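Putative oxygenase (PDB 2OG5) hydroxylates L-asparagine at C3, using iron(II), 2-oxoglutarate and oxygen, to supply (2S,3S)-3-hydroxyasparagine for the calcium-dependent lipopeptide antibiotic. Local coordinates at residues A[144-149]-A[348-353]. Numbering follows the deposited sequence.
Sequences GAFLPE and YVLGAA
The carbonyl oxygen of Ala145 takes an almost straight hydrogen bond from Leu350 N, 2.8 Å long, and the donor lies in the carbonyl plane. Val349 CA brings a C-H to the same oxygen at 3.5 Å, while Leu350 CD1 packs against it at 3.5 Å. Two further backbone bonds follow: Ala145 N gives to Tyr348 O (3.1 Å), and Leu147 N to Leu350 O (2.9 Å). Ala145 thus bonds through both its N and its O to the residues flanking Val349, and Leu350 likewise to those flanking Phe146, which is the parallel arrangement, with Ala145 opposite Val349 and Phe146 opposite Leu350. In the jelly-roll fold of this iron(II)/2-oxoglutarate oxygenase, the short C-terminal strand 349-350 joins strand 142-146, whose Gly144 is also backbone-bonded to Phe331 of strand 326-333.

Phe146 and Leu350 point to the same face and lie side by side. The leucine's CD2 approaches the ring obliquely, reaching Phe146 CE1 at 3.9 Å, and its branched end suits this buried site, where it also touches Leu333. The flat phenylalanine ring meets His185 edge-to-face and touches Asn182, an asparagine-binding residue. On the other face, beside the small methyl of Ala145, Val349 turns CG1 anti to its backbone N (chi1 179°), which brings that methyl to 3.9 Å from Leu147 CB. Beyond the pairing, a type I turn runs from Phe146 to Glu149, and the ring-restricted phi of Pro148 is compatible with its third position; Glu149 N closes it on Phe146 O, and the turn delivers Glu149, which binds the substrate asparagine.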
loop_
_atom_site.group_PDB
_atom_site.type_symbol
_atom_site.label_atom_id
_atom_site.label_comp_id
_atom_site.label_asym_id
_atom_site.label_seq_id
_atom_site.Cartn_x
_atom_site.Cartn_y
_atom_site.Cartn_z
ATOM N N GLY A 144 4.807 -9.542 -1.196
ATOM C CA GLY A 144 5.434 -9.582 -2.501
ATOM C C GLY A 144 6.060 -8.251 -2.848
ATOM O O GLY A 144 5.720 -7.213 -2.281
ATOM N N ALA A 145 6.991 -8.283 -3.790
ATOM C CA ALA A 145 7.605 -7.061 -4.303
ATOM C C ALA A 145 8.065 -7.285 -5.728
ATOM O O ALA A 145 8.025 -8.402 -6.222
ATOM C CB ALA A 145 8.748 -6.603 -3.428
ATOM N N PHE A 146 8.468 -6.199 -6.383
ATOM C CA PHE A 146 8.786 -6.217 -7.808
ATOM C C PHE A 146 10.242 -5.850 -7.977
ATOM O O PHE A 146 10.683 -4.844 -7.447
ATOM C CB PHE A 146 7.889 -5.222 -8.553
ATOM C CG PHE A 146 6.432 -5.499 -8.352
ATOM C CD1 PHE A 146 5.746 -6.318 -9.224
ATOM C CD2 PHE A 146 5.765 -4.998 -7.235
ATOM C CE1 PHE A 146 4.403 -6.613 -9.018
ATOM C CE2 PHE A 146 4.420 -5.291 -7.022
ATOM C CZ PHE A 146 3.745 -6.100 -7.910
ATOM N N LEU A 147 10.983 -6.674 -8.716
ATOM C CA LEU A 147 12.435 -6.487 -8.816
ATOM C C LEU A 147 12.836 -5.061 -9.255
ATOM O O LEU A 147 13.779 -4.471 -8.697
ATOM C CB LEU A 147 13.026 -7.553 -9.737
ATOM C CG LEU A 147 14.552 -7.547 -9.853
ATOM C CD1 LEU A 147 15.215 -7.637 -8.473
ATOM C CD2 LEU A 147 15.055 -8.659 -10.763
ATOM N N PRO A 148 12.140 -4.487 -10.253
ATOM C CA PRO A 148 12.508 -3.128 -10.685
ATOM C C PRO A 148 12.120 -1.956 -9.781
ATOM O O PRO A 148 12.438 -0.801 -10.109
ATOM C CB PRO A 148 11.775 -2.983 -12.028
ATOM C CG PRO A 148 11.447 -4.341 -12.438
ATOM C CD PRO A 148 11.135 -5.054 -11.160
ATOM N N GLU A 149 11.445 -2.230 -8.664
ATOM C CA GLU A 149 10.992 -1.179 -7.753
ATOM C C GLU A 149 11.546 -1.439 -6.345
ATOM O O GLU A 149 11.256 -2.473 -5.733
ATOM C CB GLU A 149 9.463 -1.148 -7.748
ATOM C CG GLU A 149 8.814 -0.278 -6.691
ATOM C CD GLU A 149 7.303 -0.442 -6.640
ATOM O OE1 GLU A 149 6.810 -1.597 -6.600
ATOM O OE2 GLU A 149 6.609 0.602 -6.623
ATOM N N TYR A 348 9.503 -14.466 -3.423
ATOM C CA TYR A 348 8.544 -13.394 -3.175
ATOM C C TYR A 348 8.787 -12.171 -4.058
ATOM O O TYR A 348 8.097 -11.164 -3.911
ATOM C CB TYR A 348 8.591 -12.983 -1.704
ATOM C CG TYR A 348 8.164 -14.086 -0.766
ATOM C CD1 TYR A 348 6.811 -14.336 -0.529
ATOM C CD2 TYR A 348 9.099 -14.908 -0.149
ATOM C CE1 TYR A 348 6.417 -15.336 0.315
ATOM C CE2 TYR A 348 8.699 -15.931 0.711
ATOM C CZ TYR A 348 7.357 -16.137 0.937
ATOM O OH TYR A 348 6.948 -17.146 1.773
ATOM N N VAL A 349 9.759 -12.263 -4.966
ATOM C CA VAL A 349 10.127 -11.136 -5.821
ATOM C C VAL A 349 9.694 -11.426 -7.256
ATOM O O VAL A 349 10.159 -12.381 -7.877
ATOM C CB VAL A 349 11.643 -10.872 -5.766
ATOM C CG1 VAL A 349 12.034 -9.707 -6.696
ATOM C CG2 VAL A 349 12.086 -10.609 -4.324
ATOM N N LEU A 350 8.786 -10.591 -7.765
ATOM C CA LEU A 350 8.236 -10.746 -9.099
ATOM C C LEU A 350 9.091 -9.998 -10.109
ATOM O O LEU A 350 9.439 -8.826 -9.903
ATOM C CB LEU A 350 6.794 -10.210 -9.155
ATOM C CG LEU A 350 5.685 -11.045 -8.493
ATOM C CD1 LEU A 350 5.739 -10.969 -6.979
ATOM C CD2 LEU A 350 4.324 -10.537 -8.974
ATOM N N GLY A 351 9.444 -10.688 -11.187
ATOM C CA GLY A 351 10.151 -10.068 -12.301
ATOM C C GLY A 351 9.378 -10.315 -13.576
ATOM O O GLY A 351 8.142 -10.316 -13.571
ATOM N N ALA A 352 10.094 -10.545 -14.666
ATOM C CA ALA A 352 9.465 -10.729 -15.971
ATOM C C ALA A 352 8.906 -12.136 -16.110
ATOM O O ALA A 352 9.442 -13.093 -15.546
ATOM C CB ALA A 352 10.477 -10.473 -17.072
ATOM N N ALA A 353 7.818 -12.260 -16.860
ATOM C CA ALA A 353 7.404 -13.558 -17.393
ATOM C C ALA A 353 7.759 -13.548 -18.875
ATOM O O ALA A 353 8.264 -12.539 -19.376
ATOM C CB ALA A 353 5.915 -13.766 -17.196
#